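Local coordinates for positive phenol-degradative gene regulator (Ralstonia sp. E2, PDB 5FRY), which senses phenols through this N-terminal domain, which binds 3,4-dimethylphenol and a zinc ion, and activates transcription of phenol-degradation genes, probably as an ATP-dependent enhancer-binding protein, at residues M68-H73 and C151-G156; I117-G122 and A164-T169. All blocks are in the same frame, centred on the assembly; numbering follows the deposited sequence.

Contact 1. Residues M68-H73 and C151-G156; sequences MRMGFH and CWMQIG. With ZN (zinc ion), chain C.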
ATOM      1  N   MET A  68      -5.908  -9.304   7.074  1.00 33.82           N
ATOM      2  CA  MET A  68      -5.013 -10.383   7.478  1.00 31.58           C
ATOM      3  C   MET A  68      -4.494 -11.132   6.254  1.00 28.41           C
ATOM      4  O   MET A  68      -3.302 -11.413   6.153  1.00 27.15           O
ATOM      5  CB  MET A  68      -5.710 -11.341   8.441  1.00 34.69           C
ATOM      6  CG  MET A  68      -6.183 -10.682   9.737  1.00 38.09           C
ATOM      7  SD  MET A  68      -7.113 -11.869  10.729  1.00 41.40           S
ATOM      8  CE  MET A  68      -6.067 -13.313  10.562  1.00 38.65           C
ATOM      9  N   ARG A  69      -5.373 -11.429   5.302  1.00 29.98           N
ATOM     10  CA  ARG A  69      -4.945 -12.151   4.105  1.00 31.09           C
ATOM     11  C   ARG A  69      -3.992 -11.311   3.233  1.00 31.35           C
ATOM     12  O   ARG A  69      -3.088 -11.863   2.615  1.00 25.48           O
ATOM     13  CB  ARG A  69      -6.160 -12.637   3.298  1.00 33.74           C
ATOM     14  CG  ARG A  69      -6.994 -13.703   4.044  1.00 39.86           C
ATOM     15  CD  ARG A  69      -8.124 -14.327   3.214  1.00 36.52           C
ATOM     16  NE  ARG A  69      -9.202 -13.401   2.888  1.00 39.43           N
ATOM     17  CZ  ARG A  69     -10.201 -13.066   3.707  1.00 40.45           C
ATOM     18  NH1 ARG A  69     -10.276 -13.580   4.926  1.00 38.76           N
ATOM     19  NH2 ARG A  69     -11.128 -12.200   3.309  1.00 37.65           N
ATOM     20  N   MET A  70      -4.145  -9.989   3.232  1.00 29.84           N
ATOM     21  CA  MET A  70      -3.239  -9.135   2.467  1.00 27.98           C
ATOM     22  C   MET A  70      -1.867  -9.181   3.133  1.00 22.27           C
ATOM     23  O   MET A  70      -0.837  -9.290   2.449  1.00 26.60           O
ATOM     24  CB  MET A  70      -3.768  -7.686   2.377  1.00 26.53           C
ATOM     25  CG  MET A  70      -2.943  -6.850   1.466  1.00 20.18           C
ATOM     26  SD  MET A  70      -3.631  -5.226   0.962  1.00 33.92           S
ATOM     27  CE  MET A  70      -3.935  -4.517   2.520  1.00 27.90           C
ATOM     28  N   GLY A  71      -1.854  -9.131   4.464  1.00 24.77           N
ATOM     29  CA  GLY A  71      -0.623  -9.255   5.226  1.00 26.68           C
ATOM     30  C   GLY A  71       0.068 -10.580   4.935  1.00 26.22           C
ATOM     31  O   GLY A  71       1.281 -10.645   4.715  1.00 23.21           O
ATOM     32  N   PHE A  72      -0.726 -11.641   4.933  1.00 24.02           N
ATOM     33  CA  PHE A  72      -0.245 -13.005   4.643  1.00 27.42           C
ATOM     34  C   PHE A  72       0.450 -13.094   3.267  1.00 25.38           C
ATOM     35  O   PHE A  72       1.568 -13.582   3.158  1.00 26.58           O
ATOM     36  CB  PHE A  72      -1.410 -13.994   4.741  1.00 21.72           C
ATOM     37  CG  PHE A  72      -0.983 -15.467   4.714  1.00 23.24           C
ATOM     38  CD1 PHE A  72      -0.714 -16.105   3.519  1.00 32.68           C
ATOM     39  CD2 PHE A  72      -0.838 -16.174   5.894  1.00 30.08           C
ATOM     40  CE1 PHE A  72      -0.315 -17.437   3.511  1.00 30.05           C
ATOM     41  CE2 PHE A  72      -0.457 -17.496   5.895  1.00 33.95           C
ATOM     42  CZ  PHE A  72      -0.192 -18.130   4.693  1.00 35.81           C
ATOM     43  N   HIS A  73      -0.185 -12.562   2.237  1.00 29.86           N
ATOM     44  CA  HIS A  73       0.437 -12.538   0.922  1.00 25.41           C
ATOM     45  C   HIS A  73       1.778 -11.843   0.973  1.00 24.90           C
ATOM     46  O   HIS A  73       2.737 -12.336   0.406  1.00 23.83           O
ATOM     47  CB  HIS A  73      -0.522 -11.901  -0.074  1.00 27.07           C
ATOM     48  CG  HIS A  73      -1.712 -12.777  -0.351  1.00 35.58           C
ATOM     49  ND1 HIS A  73      -3.016 -12.337  -0.242  1.00 37.43           N
ATOM     50  CD2 HIS A  73      -1.786 -14.097  -0.645  1.00 36.63           C
ATOM     51  CE1 HIS A  73      -3.839 -13.335  -0.502  1.00 35.35           C
ATOM     52  NE2 HIS A  73      -3.119 -14.415  -0.749  1.00 39.24           N
ATOM     53  N   CYS A 151      -4.034  -4.697  14.674  1.00 36.69           N
ATOM     54  CA  CYS A 151      -2.957  -4.766  13.669  1.00 34.17           C
ATOM     55  C   CYS A 151      -3.048  -6.024  12.782  1.00 32.19           C
ATOM     56  O   CYS A 151      -2.135  -6.845  12.739  1.00 29.85           O
ATOM     57  CB  CYS A 151      -1.594  -4.668  14.357  1.00 25.57           C
ATOM     58  SG  CYS A 151      -1.429  -3.101  15.251  1.00 29.04           S
ATOM     59  N   TRP A 152      -4.148  -6.109  12.034  1.00 32.11           N
ATOM     60  CA  TRP A 152      -4.529  -7.245  11.211  1.00 27.53           C
ATOM     61  C   TRP A 152      -3.552  -7.657  10.097  1.00 31.69           C
ATOM     62  O   TRP A 152      -3.179  -8.841  10.009  1.00 30.18           O
ATOM     63  CB  TRP A 152      -5.904  -6.970  10.580  1.00 32.28           C
ATOM     64  CG  TRP A 152      -6.950  -6.581  11.589  1.00 41.50           C
ATOM     65  CD1 TRP A 152      -6.987  -6.930  12.914  1.00 38.71           C
ATOM     66  CD2 TRP A 152      -8.098  -5.750  11.361  1.00 37.26           C
ATOM     67  NE1 TRP A 152      -8.095  -6.381  13.517  1.00 41.51           N
ATOM     68  CE2 TRP A 152      -8.790  -5.650  12.587  1.00 41.01           C
ATOM     69  CE3 TRP A 152      -8.608  -5.086  10.240  1.00 40.88           C
ATOM     70  CZ2 TRP A 152      -9.967  -4.908  12.717  1.00 36.91           C
ATOM     71  CZ3 TRP A 152      -9.777  -4.351  10.376  1.00 40.55           C
ATOM     72  CH2 TRP A 152     -10.442  -4.271  11.602  1.00 42.67           C
ATOM     73  N   MET A 153      -3.184  -6.711   9.232  1.00 28.73           N
ATOM     74  CA  MET A 153      -2.210  -6.950   8.166  1.00 27.11           C
ATOM     75  C   MET A 153      -0.842  -7.229   8.736  1.00 26.68           C
ATOM     76  O   MET A 153      -0.084  -7.998   8.135  1.00 28.06           O
ATOM     77  CB  MET A 153      -2.122  -5.754   7.210  1.00 26.13           C
ATOM     78  CG  MET A 153      -1.450  -6.021   5.863  1.00 24.20           C
ATOM     79  SD  MET A 153      -1.288  -4.445   4.955  1.00 37.75           S
ATOM     80  CE  MET A 153      -2.592  -3.532   5.695  1.00 25.29           C
ATOM     81  N   GLN A 154      -0.499  -6.595   9.862  1.00 25.48           N
ATOM     82  CA  GLN A 154       0.794  -6.855  10.477  1.00 27.55           C
ATOM     83  C   GLN A 154       0.852  -8.285  10.966  1.00 26.87           C
ATOM     84  O   GLN A 154       1.875  -8.948  10.818  1.00 30.41           O
ATOM     85  CB  GLN A 154       1.065  -5.909  11.628  1.00 29.03           C
ATOM     86  CG  GLN A 154       1.414  -4.507  11.126  1.00 24.51           C
ATOM     87  CD  GLN A 154       1.491  -3.500  12.227  1.00 32.61           C
ATOM     88  OE1 GLN A 154       1.361  -2.300  11.978  1.00 28.84           O
ATOM     89  NE2 GLN A 154       1.737  -3.966  13.457  1.00 36.23           N
ATOM     90  N   ILE A 155      -0.243  -8.742  11.561  1.00 23.67           N
ATOM     91  CA  ILE A 155      -0.344 -10.142  12.031  1.00 27.94           C
ATOM     92  C   ILE A 155      -0.332 -11.155  10.887  1.00 31.53           C
ATOM     93  O   ILE A 155       0.393 -12.152  10.936  1.00 32.19           O
ATOM     94  CB  ILE A 155      -1.629 -10.363  12.861  1.00 30.10           C
ATOM     95  CG1 ILE A 155      -1.458  -9.772  14.259  1.00 34.52           C
ATOM     96  CG2 ILE A 155      -1.977 -11.849  12.916  1.00 29.09           C
ATOM     97  CD1 ILE A 155      -0.385 -10.461  15.074  1.00 32.21           C
ATOM     98  N   GLY A 156      -1.148 -10.904   9.860  1.00 31.42           N
ATOM     99  CA  GLY A 156      -1.174 -11.754   8.684  1.00 28.00           C
ATOM    100  C   GLY A 156       0.223 -11.965   8.132  1.00 29.56           C
ATOM    101  O   GLY A 156       0.613 -13.080   7.732  1.00 27.90           O
TER
HETATM  102 ZN    ZN C1208      -1.310  -3.761  17.353  1.00 37.96          ZN

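Contact 2. Residues I117-G122 and A164-T169; sequences INIAAG and ALMGKT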
ATOM      1  N   ILE A 117      13.354 -21.649  17.496  1.00 38.93           N
ATOM      2  CA  ILE A 117      12.991 -22.112  16.169  1.00 37.20           C
ATOM      3  C   ILE A 117      13.950 -23.199  15.675  1.00 39.14           C
ATOM      4  O   ILE A 117      15.169 -23.043  15.740  1.00 42.57           O
ATOM      5  CB  ILE A 117      12.944 -20.925  15.156  1.00 28.79           C
ATOM      6  CG1 ILE A 117      12.352 -21.369  13.816  1.00 38.94           C
ATOM      7  CG2 ILE A 117      14.314 -20.285  14.987  1.00 34.34           C
ATOM      8  CD1 ILE A 117      12.627 -20.429  12.661  1.00 32.27           C
ATOM      9  N   ASN A 118      13.376 -24.325  15.255  1.00 39.69           N
ATOM     10  CA  ASN A 118      14.085 -25.320  14.452  1.00 38.26           C
ATOM     11  C   ASN A 118      13.203 -25.757  13.296  1.00 37.52           C
ATOM     12  O   ASN A 118      12.140 -26.355  13.507  1.00 32.02           O
ATOM     13  CB  ASN A 118      14.498 -26.542  15.277  1.00 39.66           C
ATOM     14  CG  ASN A 118      15.477 -27.442  14.519  1.00 41.05           C
ATOM     15  OD1 ASN A 118      15.094 -28.168  13.599  1.00 38.68           O
ATOM     16  ND2 ASN A 118      16.750 -27.374  14.890  1.00 46.63           N
ATOM     17  N   ILE A 119      13.638 -25.441  12.080  1.00 37.64           N
ATOM     18  CA  ILE A 119      12.815 -25.620  10.896  1.00 34.23           C
ATOM     19  C   ILE A 119      12.704 -27.097  10.563  1.00 39.23           C
ATOM     20  O   ILE A 119      11.608 -27.629  10.368  1.00 38.01           O
ATOM     21  CB  ILE A 119      13.393 -24.829   9.697  1.00 34.44           C
ATOM     22  CG1 ILE A 119      13.245 -23.322   9.962  1.00 35.93           C
ATOM     23  CG2 ILE A 119      12.721 -25.255   8.397  1.00 34.99           C
ATOM     24  CD1 ILE A 119      13.943 -22.450   8.946  1.00 35.82           C
ATOM     25  N   ALA A 120      13.854 -27.762  10.521  1.00 40.88           N
ATOM     26  CA  ALA A 120      13.904 -29.199  10.317  1.00 37.79           C
ATOM     27  C   ALA A 120      12.972 -29.960  11.266  1.00 39.38           C
ATOM     28  O   ALA A 120      12.362 -30.959  10.869  1.00 40.15           O
ATOM     29  CB  ALA A 120      15.336 -29.697  10.481  1.00 40.28           C
ATOM     30  N   ALA A 121      12.843 -29.473  12.502  1.00 34.70           N
ATOM     31  CA  ALA A 121      12.183 -30.239  13.558  1.00 38.33           C
ATOM     32  C   ALA A 121      10.734 -29.809  13.766  1.00 37.43           C
ATOM     33  O   ALA A 121       9.997 -30.437  14.520  1.00 33.83           O
ATOM     34  CB  ALA A 121      12.969 -30.115  14.873  1.00 32.95           C
ATOM     35  N   GLY A 122      10.341 -28.711  13.125  1.00 34.97           N
ATOM     36  CA  GLY A 122       8.959 -28.276  13.164  1.00 34.85           C
ATOM     37  C   GLY A 122       8.623 -27.549  14.441  1.00 35.71           C
ATOM     38  O   GLY A 122       7.455 -27.403  14.787  1.00 32.76           O
ATOM     39  N   ALA A 164       5.728 -19.760   5.811  1.00 30.65           N
ATOM     40  CA  ALA A 164       6.396 -20.146   4.565  1.00 25.91           C
ATOM     41  C   ALA A 164       7.816 -20.620   4.852  1.00 30.79           C
ATOM     42  O   ALA A 164       8.319 -21.587   4.252  1.00 29.79           O
ATOM     43  CB  ALA A 164       6.385 -18.981   3.588  1.00 26.66           C
ATOM     44  N   LEU A 165       8.433 -19.967   5.821  1.00 29.05           N
ATOM     45  CA  LEU A 165       9.764 -20.298   6.271  1.00 27.91           C
ATOM     46  C   LEU A 165       9.778 -21.695   6.910  1.00 31.29           C
ATOM     47  O   LEU A 165      10.707 -22.460   6.674  1.00 34.36           O
ATOM     48  CB  LEU A 165      10.264 -19.233   7.263  1.00 27.79           C
ATOM     49  CG  LEU A 165      11.559 -19.558   8.011  1.00 36.97           C
ATOM     50  CD1 LEU A 165      12.744 -19.585   7.063  1.00 36.37           C
ATOM     51  CD2 LEU A 165      11.799 -18.547   9.135  1.00 31.35           C
ATOM     52  N   MET A 166       8.728 -22.031   7.667  1.00 29.13           N
ATOM     53  CA  MET A 166       8.636 -23.343   8.340  1.00 35.06           C
ATOM     54  C   MET A 166       8.057 -24.483   7.479  1.00 31.05           C
ATOM     55  O   MET A 166       8.266 -25.656   7.786  1.00 35.55           O
ATOM     56  CB  MET A 166       7.784 -23.231   9.606  1.00 32.53           C
ATOM     57  CG  MET A 166       8.322 -22.322  10.714  1.00 37.92           C
ATOM     58  SD  MET A 166       9.729 -22.994  11.629  1.00 36.48           S
ATOM     59  CE  MET A 166       9.109 -24.635  12.064  1.00 39.13           C
ATOM     60  N   GLY A 167       7.322 -24.156   6.449  1.00 33.64           N
ATOM     61  CA  GLY A 167       6.616 -25.166   5.707  1.00 36.13           C
ATOM     62  C   GLY A 167       5.567 -25.781   6.579  1.00 33.39           C
ATOM     63  O   GLY A 167       5.214 -26.895   6.430  1.00 31.68           O
ATOM     64  N   LYS A 168       5.045 -24.981   7.477  1.00 32.57           N
ATOM     65  CA  LYS A 168       4.149 -25.402   8.513  1.00 33.86           C
ATOM     66  C   LYS A 168       3.302 -24.198   8.940  1.00 32.43           C
ATOM     67  O   LYS A 168       3.774 -23.115   8.979  1.00 33.12           O
ATOM     68  CB  LYS A 168       5.046 -25.885   9.637  1.00 36.21           C
ATOM     69  CG  LYS A 168       4.485 -26.684  10.749  1.00 40.36           C
ATOM     70  CD  LYS A 168       4.963 -28.084  10.625  1.00 39.92           C
ATOM     71  CE  LYS A 168       4.995 -28.830  11.915  1.00 38.71           C
ATOM     72  NZ  LYS A 168       5.887 -30.000  11.744  1.00 49.17           N
ATOM     73  N   THR A 169       2.025 -24.383   9.198  1.00 31.40           N
ATOM     74  CA  THR A 169       1.139 -23.264   9.545  1.00 30.92           C
ATOM     75  C   THR A 169       1.468 -22.756  10.925  1.00 30.88           C
ATOM     76  O   THR A 169       1.230 -23.456  11.857  1.00 32.14           O
ATOM     77  CB  THR A 169      -0.323 -23.703   9.460  1.00 33.16           C
ATOM     78  OG1 THR A 169      -0.650 -23.841   8.113  1.00 33.14           O
ATOM     79  CG2 THR A 169      -1.248 -22.706  10.070  1.00 34.69           C
TER

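Contact 1. Residues M68-H73 and C151-G156
Gly71 and Gly156 bring helices 60-84 and 152-166 together in a close, glycine-mediated helix-helix crossing near the centre of the sensory domain. The axes of the two segments approach to 6.4 Å and cross at -40°, a right-handed pair with the chains running roughly the same way. Without side chains, Gly71 and Gly156 let the carbonyl oxygens of Met153 and Met68, respectively, come right up to their CA atoms. The backbones therefore touch directly through four CA-H...O contacts. Gly156 CA lies 3.3 Å from Met68 O with 155° at the hydrogen, and Gly71 CA lies 3.2 Å from Met153 O. Met68 CA meets Trp152 O, while Phe72 CA meets Gly156 O at 3.2 Å. Together, the small separation, the right-handed crossing, the glycines and these contacts resemble the close packing of GxxxG-type helix pairs.

Side chains fill the flanks. Met68 CG passes at about a right angle to Trp152, 3.8 Å from its CB; the indole itself runs on to a cation-pi contact with Arg51, its NE1 bonded to Pro149 O. On the other flank, Met153 CG sits 3.4 Å from Gly71 CA. With CG anti to the backbone N (chi1 -164°), Met153 lies along this glycine and its methyl CE reaches Met70 CE at 3.6 Å.

Cys151, the N-cap of helix 152-166, binds zinc through SG at 2.2 Å, with Glu174, Cys177 and Cys185 completing the site. No classical hydrogen bond joins the segments, which implies that cohesion comes from close van der Waals fit and weak C-H...O polarity, and that the metal anchors one helix start without bridging the pair.

Contact 2. Residues I117-G122 and A164-T169
Apolar contacts dominate where Ile117 and Ile119 meet Leu165 and Met166. Ile119 CD1 comes within 3.6 Å of Leu165 CD1, the side chains crossing at about a right angle, and Ile117 CD1 stands 4.1 Å from the other branch, Leu165 CD2. One leucine thus offers a separate methyl to each isoleucine. Leu165 also rests on Met94 and Leu95 of helix 91-95, which packs against Ile117 too.

The thioether of Met166 meets the same two isoleucines. Its chain bends at chi2 (-74°) and again at chi3 (-51°), setting SD against the adjoining CG1 atoms of both: Ile117 CG1 is 3.8 Å away and Ile119 CG1 3.9 Å. Ile117 and Met166 run past each other in opposite directions. Beyond the sulfur, CE reaches backbone, 3.8 Å from both Asn118 O and Gly122 C.

Ile117 and Asn118 end strand 109-118, and Ile119 to Gly122 form the type I turn leading to strand 123-131, its hairpin partner in the four-stranded antiparallel sheet of the domain. Across from the turn, helix 152-166 ends at Met166, and Gly167 leaves helical geometry with positive phi.

No hydrogen bond crosses between the segments; those of 117-122 described here lie within the turn region or go to Asp91. Gly122 N bonds Ile119 O at 3.2 Å across the turn, Asn118 OD1 accepts a weak bond from Ala121 N, and Ile119 N is held by Asp91 OD2.

On the solvent side, the outer part of the exposed Lys168 chain, CE and NZ, passes by Gly122, with Lys168 NZ 3.8 Å from Gly122 CA in a loose van der Waals contact.

Both contacts use helix 152-166: contact 1 takes its first turn and contact 2 its C-terminal end, with centres about 19 Å apart. Contact 1 lies about 6 Å from the chain centre, and six of its seven touching residues are buried; contact 2 lies about 17 Å out and is partly buried. Neither has a classical hydrogen bond across it, yet the chemistry differs. Contact 1 has methionines flanking a backbone-to-backbone approach (Gly71 CA to Met153 CA 4.1 Å); zinc, bound beside it at the start of the shared helix, does not link its segments. Contact 2 relies mainly on side chains across a wider gap (Ile119 CA to Met166 CA 5.4 Å), with a lysine at the solvent edge.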